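PDB 3LD2: putative acetyltransferase from Streptococcus mutans, which binds coenzyme A and, as a member of the GNAT family, probably transfers an acyl group from its thioester to an acceptor. Local coordinates for residues V157-Y160 with K161-F165; Q72-Q75 with K76-N80; V85-K89 with D90-G94. All blocks are in the same frame, centred on the assembly; numbering follows the deposited sequence.

Interaction 1. Residues V157-Y160 with K161-F165. With COA (coenzyme A), chain E.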
# COMPACT_ATOMS: atom_id res chain seq x y z
N VAL A 157 -1.96 -11.55 -0.47
CA VAL A 157 -1.42 -12.60 0.37
C VAL A 157 -0.19 -13.21 -0.32
O VAL A 157 0.86 -13.39 0.31
CB VAL A 157 -2.50 -13.69 0.70
CG1 VAL A 157 -1.86 -14.94 1.24
CG2 VAL A 157 -3.53 -13.16 1.70
N LEU A 158 -0.31 -13.51 -1.61
CA LEU A 158 0.75 -14.25 -2.29
C LEU A 158 1.94 -13.34 -2.59
O LEU A 158 3.09 -13.72 -2.43
CB LEU A 158 0.20 -14.86 -3.58
CG LEU A 158 -0.78 -16.01 -3.33
CD1 LEU A 158 -1.35 -16.53 -4.64
CD2 LEU A 158 -0.10 -17.14 -2.55
N PHE A 159 1.62 -12.12 -3.03
CA PHE A 159 2.59 -11.05 -3.24
C PHE A 159 3.50 -10.88 -2.01
O PHE A 159 4.72 -11.00 -2.12
CB PHE A 159 1.81 -9.76 -3.53
CG PHE A 159 2.67 -8.58 -3.88
CD1 PHE A 159 3.44 -8.59 -5.03
CD2 PHE A 159 2.67 -7.44 -3.08
CE1 PHE A 159 4.21 -7.47 -5.37
CE2 PHE A 159 3.42 -6.33 -3.41
CZ PHE A 159 4.19 -6.34 -4.55
N TYR A 160 2.89 -10.62 -0.85
CA TYR A 160 3.66 -10.30 0.35
C TYR A 160 4.53 -11.46 0.83
O TYR A 160 5.69 -11.25 1.22
CB TYR A 160 2.77 -9.79 1.48
CG TYR A 160 2.24 -8.41 1.21
CD1 TYR A 160 3.08 -7.40 0.78
CD2 TYR A 160 0.90 -8.11 1.40
CE1 TYR A 160 2.60 -6.11 0.53
CE2 TYR A 160 0.40 -6.84 1.16
CZ TYR A 160 1.26 -5.84 0.73
OH TYR A 160 0.77 -4.57 0.49
N LYS A 161 3.98 -12.67 0.77
CA LYS A 161 4.75 -13.86 1.09
C LYS A 161 5.93 -13.99 0.12
O LYS A 161 7.06 -14.29 0.53
CB LYS A 161 3.89 -15.11 0.99
CG LYS A 161 4.53 -16.31 1.65
CD LYS A 161 4.43 -16.16 3.18
CE LYS A 161 5.60 -16.78 3.96
NZ LYS A 161 5.42 -16.38 5.38
N LYS A 162 5.65 -13.79 -1.16
CA LYS A 162 6.69 -13.90 -2.18
C LYS A 162 7.85 -12.93 -1.90
O LYS A 162 9.01 -13.32 -1.96
CB LYS A 162 6.09 -13.71 -3.57
CG LYS A 162 6.99 -14.04 -4.75
CD LYS A 162 7.54 -15.46 -4.70
CE LYS A 162 7.72 -16.05 -6.12
NZ LYS A 162 8.13 -15.03 -7.12
N LEU A 163 7.54 -11.68 -1.57
CA LEU A 163 8.55 -10.65 -1.30
C LEU A 163 9.20 -10.77 0.08
O LEU A 163 9.94 -9.90 0.50
CB LEU A 163 7.95 -9.25 -1.45
CG LEU A 163 7.95 -8.70 -2.89
CD1 LEU A 163 8.21 -9.76 -3.94
CD2 LEU A 163 6.65 -7.97 -3.18
N GLY A 164 8.90 -11.85 0.79
CA GLY A 164 9.57 -12.11 2.05
C GLY A 164 8.96 -11.52 3.31
O GLY A 164 9.62 -11.45 4.33
N PHE A 165 7.71 -11.08 3.26
CA PHE A 165 7.07 -10.63 4.49
C PHE A 165 6.70 -11.83 5.34
O PHE A 165 6.54 -12.94 4.82
CB PHE A 165 5.82 -9.78 4.20
CG PHE A 165 6.13 -8.40 3.72
CD1 PHE A 165 5.87 -7.30 4.53
CD2 PHE A 165 6.66 -8.19 2.45
CE1 PHE A 165 6.14 -6.01 4.10
CE2 PHE A 165 6.94 -6.91 2.00
CZ PHE A 165 6.67 -5.81 2.83
N1A COA E . -1.93 -14.83 -8.43
C2A COA E . -0.79 -15.59 -7.87
N3A COA E . 0.44 -14.85 -7.42
C4A COA E . 0.48 -13.40 -7.51
C5A COA E . -0.67 -12.65 -8.05
C6A COA E . -1.89 -13.37 -8.52
N6A COA E . -2.99 -12.58 -9.05
N7A COA E . -0.38 -11.20 -8.04
C8A COA E . 0.94 -11.07 -7.48
N9A COA E . 1.43 -12.42 -7.07
C1B COA E . 2.77 -12.51 -6.85
C2B COA E . 3.74 -13.51 -7.45
O2B COA E . 3.52 -14.89 -7.56
C3B COA E . 5.00 -12.82 -7.73
O3B COA E . 6.06 -13.38 -8.44
P3B COA E . 5.82 -13.67 -10.07
O7A COA E . 7.33 -13.81 -10.70
O8A COA E . 4.98 -15.08 -10.34
O9A COA E . 5.05 -12.61 -10.71
C4B COA E . 4.79 -11.37 -7.33
O4B COA E . 3.41 -11.20 -6.84
C5B COA E . 5.57 -10.14 -7.62
O5B COA E . 4.66 -9.77 -8.65
P1A COA E . 4.30 -8.25 -9.15
O1A COA E . 4.12 -8.28 -10.79
O2A COA E . 5.39 -7.37 -8.74
O3A COA E . 2.90 -7.76 -8.46
P2A COA E . 1.89 -6.65 -9.11
O4A COA E . 0.88 -7.39 -10.18
O5A COA E . 2.61 -5.57 -9.77
O6A COA E . 0.94 -6.07 -7.90
CBP COA E . -0.48 -6.13 -6.08
CCP COA E . 0.67 -6.87 -6.78
CDP COA E . 0.03 -4.72 -5.70
CEP COA E . -0.98 -6.93 -4.84
CAP COA E . -1.64 -5.96 -7.10
OAP COA E . -2.37 -7.13 -7.32
C9P COA E . -2.63 -4.94 -6.56
O9P COA E . -2.73 -3.90 -7.13
N8P COA E . -3.85 -5.42 -5.94
C7P COA E . -4.95 -4.48 -6.01
C6P COA E . -5.44 -4.08 -4.61
C5P COA E . -4.31 -4.14 -3.59
O5P COA E . -3.49 -3.28 -3.58
N4P COA E . -4.26 -5.17 -2.57
C3P COA E . -3.61 -4.93 -1.27
C2P COA E . -2.51 -3.88 -1.27
S1P COA E . -3.00 -2.53 -0.13
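Tyr160 and Phe165 meet where helix 154-162 ends in a Schellman motif, on the helix that flanks coenzyme A in this GNAT fold. Backbone bonds come first. The last regular turns are held by N-H groups reaching four residues back, among them Leu163 N to Phe159 O at 3.0 Å. The chain then leaves the helix through Gly164, the C-prime residue, whose positive phi (89°) ends the helix: Phe165 N reaches back to Tyr160 O at 2.9 Å, and Gly164 N binds Lys161 O.

Two aromatic contacts follow. The edge of the Tyr160 ring is directed at the face of Phe165 in an edge-to-face pair, centroids 5.2 Å apart and planes at 59°, with CD1 of the tyrosine over the rim. Beyond the helix, Tyr160 also packs on Ile147 and Val149, and Phe165 on Val145 and, edge-to-face, on Tyr189, so the pair fastens the helix end to the sheet. Phe159 is sandwiched. Leu163 CD2 makes a CH-pi contact over one face, 3.4 Å from the ring centroid, while CCP of coenzyme A lies over the opposite face and the ribose oxygen O4B sits in plane at the edge.

Two further side chains reach the adenosine end. Leu158 CD1 lies 3.4 Å from C2A of the adenine. Lys162 starts with CG anti to the backbone N (chi1 -169°), then bends at each later torsion and curls toward the ribose, where NZ donates to O3B, the ester oxygen of the 3'-phosphate, at 3.0 Å.

Interaction 2. Residues Q72-Q75 with K76-N80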
# COMPACT_ATOMS: atom_id res chain seq x y z
N GLN A 72 -8.38 14.19 -0.10
CA GLN A 72 -7.85 13.22 0.83
C GLN A 72 -6.37 13.02 0.52
O GLN A 72 -5.55 12.95 1.43
CB GLN A 72 -8.65 11.91 0.77
CG GLN A 72 -7.96 10.67 1.37
CD GLN A 72 -7.59 9.64 0.30
OE1 GLN A 72 -7.80 9.87 -0.89
NE2 GLN A 72 -7.04 8.50 0.72
N ILE A 73 -6.02 13.00 -0.76
CA ILE A 73 -4.63 12.72 -1.14
C ILE A 73 -3.71 13.88 -0.81
O ILE A 73 -2.56 13.67 -0.42
CB ILE A 73 -4.52 12.35 -2.64
CG1 ILE A 73 -5.26 11.04 -2.92
CG2 ILE A 73 -3.06 12.23 -3.06
CD1 ILE A 73 -4.50 9.80 -2.56
N ILE A 74 -4.21 15.10 -0.95
CA ILE A 74 -3.45 16.29 -0.61
C ILE A 74 -3.22 16.35 0.90
O ILE A 74 -2.12 16.64 1.36
CB ILE A 74 -4.17 17.57 -1.09
CG1 ILE A 74 -4.25 17.59 -2.62
CG2 ILE A 74 -3.48 18.81 -0.56
CD1 ILE A 74 -5.30 18.54 -3.15
N GLN A 75 -4.28 16.07 1.66
CA GLN A 75 -4.20 16.03 3.12
C GLN A 75 -3.02 15.19 3.56
O GLN A 75 -2.24 15.57 4.45
CB GLN A 75 -5.47 15.39 3.68
CG GLN A 75 -5.87 15.90 5.04
CD GLN A 75 -6.79 17.12 4.94
OE1 GLN A 75 -7.11 17.58 3.83
NE2 GLN A 75 -7.23 17.63 6.09
N LYS A 76 -2.91 14.03 2.92
CA LYS A 76 -1.85 13.08 3.22
C LYS A 76 -0.52 13.62 2.81
O LYS A 76 0.44 13.55 3.57
CB LYS A 76 -2.11 11.74 2.52
CG LYS A 76 -3.20 10.94 3.17
CD LYS A 76 -3.72 9.86 2.26
CE LYS A 76 -2.99 8.57 2.49
NZ LYS A 76 -3.96 7.43 2.35
N PHE A 77 -0.47 14.15 1.59
CA PHE A 77 0.76 14.72 1.08
C PHE A 77 1.27 15.81 2.03
O PHE A 77 2.47 15.89 2.31
CB PHE A 77 0.51 15.28 -0.32
CG PHE A 77 1.76 15.58 -1.08
CD1 PHE A 77 2.77 14.63 -1.18
CD2 PHE A 77 1.94 16.81 -1.68
CE1 PHE A 77 3.93 14.90 -1.88
CE2 PHE A 77 3.11 17.09 -2.40
CZ PHE A 77 4.10 16.13 -2.50
N GLU A 78 0.34 16.63 2.54
CA GLU A 78 0.62 17.72 3.47
C GLU A 78 0.85 17.29 4.93
O GLU A 78 1.12 18.14 5.80
CB GLU A 78 -0.50 18.75 3.43
CG GLU A 78 -0.70 19.39 2.06
CD GLU A 78 -1.70 20.53 2.08
OE1 GLU A 78 -2.44 20.66 3.08
OE2 GLU A 78 -1.76 21.30 1.10
N SER A 79 0.73 16.01 5.22
CA SER A 79 0.99 15.56 6.58
C SER A 79 2.01 14.44 6.63
O SER A 79 1.98 13.60 7.50
CB SER A 79 -0.31 15.16 7.30
OG SER A 79 -1.15 14.42 6.44
N ASN A 80 2.90 14.43 5.65
CA ASN A 80 4.11 13.63 5.75
C ASN A 80 4.06 12.21 5.21
O ASN A 80 5.08 11.51 5.21
CB ASN A 80 4.71 13.73 7.17
CG ASN A 80 5.14 15.19 7.50
OD1 ASN A 80 5.90 15.81 6.75
ND2 ASN A 80 4.61 15.75 8.59
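The carbonyl oxygen of Gln75 accepts a short hydrogen bond, 2.5 Å, from the hydroxyl OG of Ser79 at the C-terminal end of helix 70-77. The hydroxyl approaches from outside the carbonyl plane, tilted 30°, with a C=O...OG angle of 134°. It gets there because OG stands between the backbone N and the carbonyl carbon of its own residue (chi1 42°), which turns it back over the preceding helical turn. The serine amide has a different acceptor: Ser79 N binds Lys76 O at 3.0 Å, just as the type I beta turn from Phe77 to Asn80 begins. Backbone and side chain of one residue thus serve two successive carbonyls of the helix end.

Upstream, the regular pattern persists through Glu78 N, which donates to Ile74 O at 2.7 Å. On the same flank the Glu78 side chain runs alongside Ile74, both pointing the same way. The methyl CG2 of Ile74 lies beside the carboxylate, 3.5 Å from OE2, while CG of the glutamate rests against Ile74 O.

On another flank Gln72 and Lys76 also lie side by side. The aliphatic part of the lysine passes over Gln72 O, CG being 3.5 Å from it, and CD approaches the amide NE2 at 3.9 Å. The other end of that amide is anchored, since Gln72 OE1 accepts a hydrogen bond from Ser69 N. Lys76 NZ has a long, weak ion pair with Asp97.

Ile73 and Phe77 press the helix onto Phe83 of strand 82-88, and Ile73 also reaches helix 45-55. The whole is a helix C-terminus running out through a type I beta turn, with a serine side chain binding a last-turn carbonyl, just before the chain enters strand 82-88 of the GNAT sheet.

Interaction 3. Residues V85-K89 with D90-G94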
# COMPACT_ATOMS: atom_id res chain seq x y z
N VAL A 85 5.54 6.53 -7.24
CA VAL A 85 4.65 6.30 -8.36
C VAL A 85 5.38 5.56 -9.50
O VAL A 85 6.59 5.72 -9.69
CB VAL A 85 4.02 7.63 -8.79
CG1 VAL A 85 4.04 7.80 -10.28
CG2 VAL A 85 2.61 7.76 -8.24
N ALA A 86 4.68 4.70 -10.22
CA ALA A 86 5.32 4.04 -11.36
C ALA A 86 4.63 4.48 -12.65
O ALA A 86 3.41 4.59 -12.71
CB ALA A 86 5.31 2.54 -11.21
N LYS A 87 5.43 4.79 -13.66
CA LYS A 87 4.87 5.29 -14.91
C LYS A 87 5.38 4.47 -16.08
O LYS A 87 6.52 3.97 -16.06
CB LYS A 87 5.23 6.77 -15.14
CG LYS A 87 4.69 7.76 -14.12
CD LYS A 87 4.98 9.20 -14.58
CE LYS A 87 5.00 10.20 -13.43
NZ LYS A 87 4.39 11.53 -13.79
N ILE A 88 4.53 4.36 -17.09
CA ILE A 88 4.89 3.76 -18.37
C ILE A 88 4.42 4.74 -19.45
O ILE A 88 3.22 4.83 -19.71
CB ILE A 88 4.24 2.38 -18.54
CG1 ILE A 88 4.79 1.40 -17.50
CG2 ILE A 88 4.53 1.80 -19.91
CD1 ILE A 88 4.30 -0.02 -17.68
N LYS A 89 5.36 5.48 -20.04
CA LYS A 89 5.06 6.63 -20.90
C LYS A 89 4.47 7.85 -20.13
O LYS A 89 3.50 8.47 -20.57
CB LYS A 89 4.15 6.24 -22.07
CG LYS A 89 2.66 6.44 -21.81
CD LYS A 89 1.81 6.02 -22.98
CE LYS A 89 2.19 4.63 -23.46
NZ LYS A 89 1.48 4.28 -24.73
N ASP A 90 5.08 8.21 -19.01
CA ASP A 90 4.51 9.25 -18.14
C ASP A 90 2.99 9.08 -17.87
O ASP A 90 2.29 10.02 -17.52
CB ASP A 90 4.83 10.67 -18.65
CG ASP A 90 5.09 11.67 -17.50
OD1 ASP A 90 4.11 12.10 -16.85
OD2 ASP A 90 6.28 12.02 -17.26
N LYS A 91 2.52 7.85 -18.05
CA LYS A 91 1.21 7.44 -17.57
C LYS A 91 1.42 6.68 -16.25
O LYS A 91 2.26 5.76 -16.17
CB LYS A 91 0.53 6.55 -18.61
CG LYS A 91 -0.67 5.75 -18.10
CD LYS A 91 -1.99 6.49 -18.34
CE LYS A 91 -3.18 5.71 -17.77
NZ LYS A 91 -4.47 6.41 -18.04
N ILE A 92 0.67 7.06 -15.22
CA ILE A 92 0.79 6.40 -13.91
C ILE A 92 0.15 5.01 -13.96
O ILE A 92 -1.01 4.90 -14.35
CB ILE A 92 0.05 7.17 -12.81
CG1 ILE A 92 0.42 8.66 -12.81
CG2 ILE A 92 0.29 6.51 -11.45
CD1 ILE A 92 1.53 9.00 -11.87
N VAL A 93 0.88 3.98 -13.54
CA VAL A 93 0.36 2.60 -13.57
C VAL A 93 0.50 1.88 -12.23
O VAL A 93 0.08 0.73 -12.10
CB VAL A 93 1.06 1.73 -14.65
CG1 VAL A 93 0.62 2.13 -16.04
CG2 VAL A 93 2.59 1.76 -14.48
N GLY A 94 1.09 2.56 -11.26
CA GLY A 94 1.24 2.03 -9.92
C GLY A 94 1.50 3.13 -8.89
O GLY A 94 2.06 4.18 -9.22
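A classic beta bulge marks the hairpin of strands 82-88 and 92-100: Val93 and Gly94 both face Ala86. Val93 N donates to Ala86 O almost straight, at 2.7 Å with an N-H...O angle of 173°, whereas the bond from Gly94 N to this same oxygen, at 3.4 Å, is weak. In return Ala86 N gives its hydrogen to Gly94 O at 2.9 Å. The extra residue shifts the register by one, and Lys87 then faces Ile92 as a non-hydrogen-bonded pair. Nearer the turn, Ile88 N binds Lys91 O at 2.8 Å, and Lys89 and Asp90, both with positive phi, turn the chain over.

The polar side-chain contact spans this turn. Lys87 and Asp90 run side by side, the lysine extended until its last torsion, and NZ meets OD1 at 3.1 Å in a salt bridge. NZ stands well above the carboxylate plane, 51° out of it. It also makes a salt bridge to Asp44, its stronger partner, so the ammonium group is shared by two acids.

Apolar contacts occupy both faces. Val85 and Ile92 cross at about a right angle, with CG1 of the valine closest to CD1 of the isoleucine; the CE methylene of Lys87 lies 4.0 Å from that same methyl. On the face of Ala86, Val93 CG2 approaches Ile88 CG1 at 3.8 Å.

Backbone bonds tie Val85 and Lys87 to strand 35-39 on one side and Val93 to Ala118 on the other. Helix 126-138 packs on Ala86 and Val93 through Ile126, while helix 45-55 packs on the other face, with Val48 against Val85 and Gln47 OE1 accepting a bond from Ile92 N.

In the fold
Along the chain the order is interaction 2, interaction 3, interaction 1, all within the GNAT fold. Interaction 2 ends helix 70-77, and the chain passes directly into strand 82-88, which with strand 92-100 forms the hairpin of interaction 3; the centres of these two contacts are about 20 Å apart. Interaction 1, at the end of helix 154-162, leads into strand 166-177 at the far edge of the sheet. Its centre is about 28 Å from that of interaction 2, on the opposite side of the chain's centre, and about 23 Å from that of interaction 3. No two touch. Only interaction 1 contacts coenzyme A directly; Gly94 of interaction 3 lies close to the CoA-binding residues Ile115 and Val117.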